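Local coordinates for probable transcriptional regulator (Pseudomonas aeruginosa, PDB 2HR3), which probably binds DNA as a dimeric transcriptional regulator of the MarR family, with a winged helix-turn-helix domain in each subunit, at residues D45-G48 and G49-P53. Residues are numbered along the deposited sequence; the frame is centred on the assembly and turned at random.
Sequences DRLG and GDVTP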
ATOM      1  N   ASP A  45       1.197  14.825   3.892  1.00 64.26           N
ATOM      2  CA  ASP A  45      -0.061  15.275   4.464  1.00 65.49           C
ATOM      3  C   ASP A  45      -0.384  14.380   5.658  1.00 66.27           C
ATOM      4  O   ASP A  45      -0.794  14.854   6.711  1.00 65.54           O
ATOM      5  CB  ASP A  45      -1.140  15.220   3.410  1.00 66.22           C
ATOM      6  CG  ASP A  45      -2.556  15.382   3.996  1.00 69.39           C
ATOM      7  OD1 ASP A  45      -2.899  16.527   4.419  1.00 71.83           O
ATOM      8  OD2 ASP A  45      -3.314  14.359   4.008  1.00 72.49           O
ATOM      9  N   ARG A  46      -0.132  13.088   5.496  1.00 67.78           N
ATOM     10  CA  ARG A  46      -0.327  12.177   6.582  1.00 69.88           C
ATOM     11  C   ARG A  46       0.453  12.613   7.805  1.00 69.93           C
ATOM     12  O   ARG A  46      -0.141  12.728   8.867  1.00 70.51           O
ATOM     13  CB  ARG A  46       0.025  10.752   6.185  1.00 70.28           C
ATOM     14  CG  ARG A  46      -1.103  10.112   5.357  1.00 75.84           C
ATOM     15  CD  ARG A  46      -1.079   8.594   5.357  1.00 78.89           C
ATOM     16  NE  ARG A  46       0.145   8.053   4.789  1.00 81.61           N
ATOM     17  CZ  ARG A  46       0.410   7.925   3.490  1.00 80.52           C
ATOM     18  NH1 ARG A  46      -0.458   8.316   2.573  1.00 83.69           N
ATOM     19  NH2 ARG A  46       1.569   7.389   3.106  1.00 80.00           N
ATOM     20  N   LEU A  47       1.760  12.882   7.646  1.00 70.40           N
ATOM     21  CA  LEU A  47       2.648  13.267   8.777  1.00 70.00           C
ATOM     22  C   LEU A  47       2.460  14.684   9.268  1.00 69.55           C
ATOM     23  O   LEU A  47       3.241  15.167  10.126  1.00 70.63           O
ATOM     24  CB  LEU A  47       4.118  13.089   8.412  1.00 69.73           C
ATOM     25  CG  LEU A  47       4.552  11.667   8.125  1.00 70.72           C
ATOM     26  CD1 LEU A  47       5.887  11.728   7.377  1.00 69.58           C
ATOM     27  CD2 LEU A  47       4.599  10.810   9.399  1.00 68.55           C
ATOM     28  N   GLY A  48       1.448  15.363   8.756  1.00 68.74           N
ATOM     29  CA  GLY A  48       1.022  16.615   9.354  1.00 69.16           C
ATOM     30  C   GLY A  48       1.503  17.799   8.565  1.00 69.18           C
ATOM     31  O   GLY A  48       1.266  18.943   8.949  1.00 68.97           O
ATOM     32  N   GLY A  49       2.204  17.511   7.474  1.00 69.05           N
ATOM     33  CA  GLY A  49       2.495  18.503   6.491  1.00 69.34           C
ATOM     34  C   GLY A  49       3.647  19.450   6.723  1.00 70.18           C
ATOM     35  O   GLY A  49       3.771  20.373   5.902  1.00 71.41           O
ATOM     36  N   ASP A  50       4.453  19.300   7.805  1.00 69.82           N
ATOM     37  CA  ASP A  50       5.667  20.134   7.961  1.00 69.46           C
ATOM     38  C   ASP A  50       6.866  19.331   8.457  1.00 67.71           C
ATOM     39  O   ASP A  50       7.317  19.489   9.586  1.00 68.50           O
ATOM     40  CB  ASP A  50       5.397  21.326   8.862  1.00 70.33           C
ATOM     41  CG  ASP A  50       6.670  22.096   9.221  1.00 74.35           C
ATOM     42  OD1 ASP A  50       7.400  22.482   8.273  1.00 78.89           O
ATOM     43  OD2 ASP A  50       6.930  22.310  10.445  1.00 75.83           O
ATOM     44  N   VAL A  51       7.454  18.583   7.531  1.00 65.42           N
ATOM     45  CA  VAL A  51       8.254  17.409   7.804  1.00 62.74           C
ATOM     46  C   VAL A  51       9.633  17.436   7.177  1.00 59.99           C
ATOM     47  O   VAL A  51       9.829  17.947   6.096  1.00 57.45           O
ATOM     48  CB  VAL A  51       7.507  16.123   7.243  1.00 63.81           C
ATOM     49  CG1 VAL A  51       6.329  15.732   8.142  1.00 64.96           C
ATOM     50  CG2 VAL A  51       6.975  16.327   5.795  1.00 63.59           C
ATOM     51  N   THR A  52      10.600  16.831   7.864  1.00 59.08           N
ATOM     52  CA  THR A  52      11.944  16.662   7.326  1.00 57.64           C
ATOM     53  C   THR A  52      11.897  15.594   6.234  1.00 57.94           C
ATOM     54  O   THR A  52      11.141  14.599   6.333  1.00 57.74           O
ATOM     55  CB  THR A  52      13.037  16.234   8.429  1.00 56.96           C
ATOM     56  OG1 THR A  52      12.524  15.201   9.270  1.00 53.97           O
ATOM     57  CG2 THR A  52      13.432  17.394   9.330  1.00 56.02           C
ATOM     58  N   PRO A  53      12.735  15.758   5.216  1.00 57.84           N
ATOM     59  CA  PRO A  53      12.989  14.656   4.319  1.00 58.13           C
ATOM     60  C   PRO A  53      13.183  13.308   5.005  1.00 59.17           C
ATOM     61  O   PRO A  53      12.571  12.295   4.548  1.00 60.36           O
ATOM     62  CB  PRO A  53      14.256  15.100   3.600  1.00 57.75           C
ATOM     63  CG  PRO A  53      14.034  16.615   3.487  1.00 58.36           C
ATOM     64  CD  PRO A  53      13.480  16.971   4.823  1.00 57.82           C
TER
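Asp45 O accepts a hydrogen bond from Gly48 N at 3.1 Å, closing a tight turn at the end of helix 32-46; Gly49 N, next in the chain, stays 4.1 Å from Asp45 O, too far to bond. Leu47 is the first residue off the helical path. Gly48 and Gly49 then both run at positive phi (103° and 81°), a backbone shape that suits glycine, as the chain turns off the helix. Once past Asp50, the chain brings Val51 back beside Leu47: Val51 CG1 packs against Leu47 CB at 3.5 Å, with Leu47 CD1 farther along at 4.1 Å, and the two side chains cross at about a right angle. Val51 has chi1 near -75°, which puts CG1 anti to its carbonyl carbon and against the leucine. Leu47 also reaches Glu55 and Ala59 of helix 53-59, while Val51 pairs through its backbone with Val94 of strand 93-96; the apolar contact thus sits between the end of helix 32-46, helix 53-59 and strand 93-96. The CB of Asp45 points away from the turn, and its OD2 forms a salt bridge with Arg108 NH1 of helix 98-122. Thr52 OG1 caps Glu55 N, starting the next helix. A helix end, a glycine turn and a short segment paired with a wing strand before the following N-capped helix are as expected in the winged helix-turn-helix domain of MarR regulators.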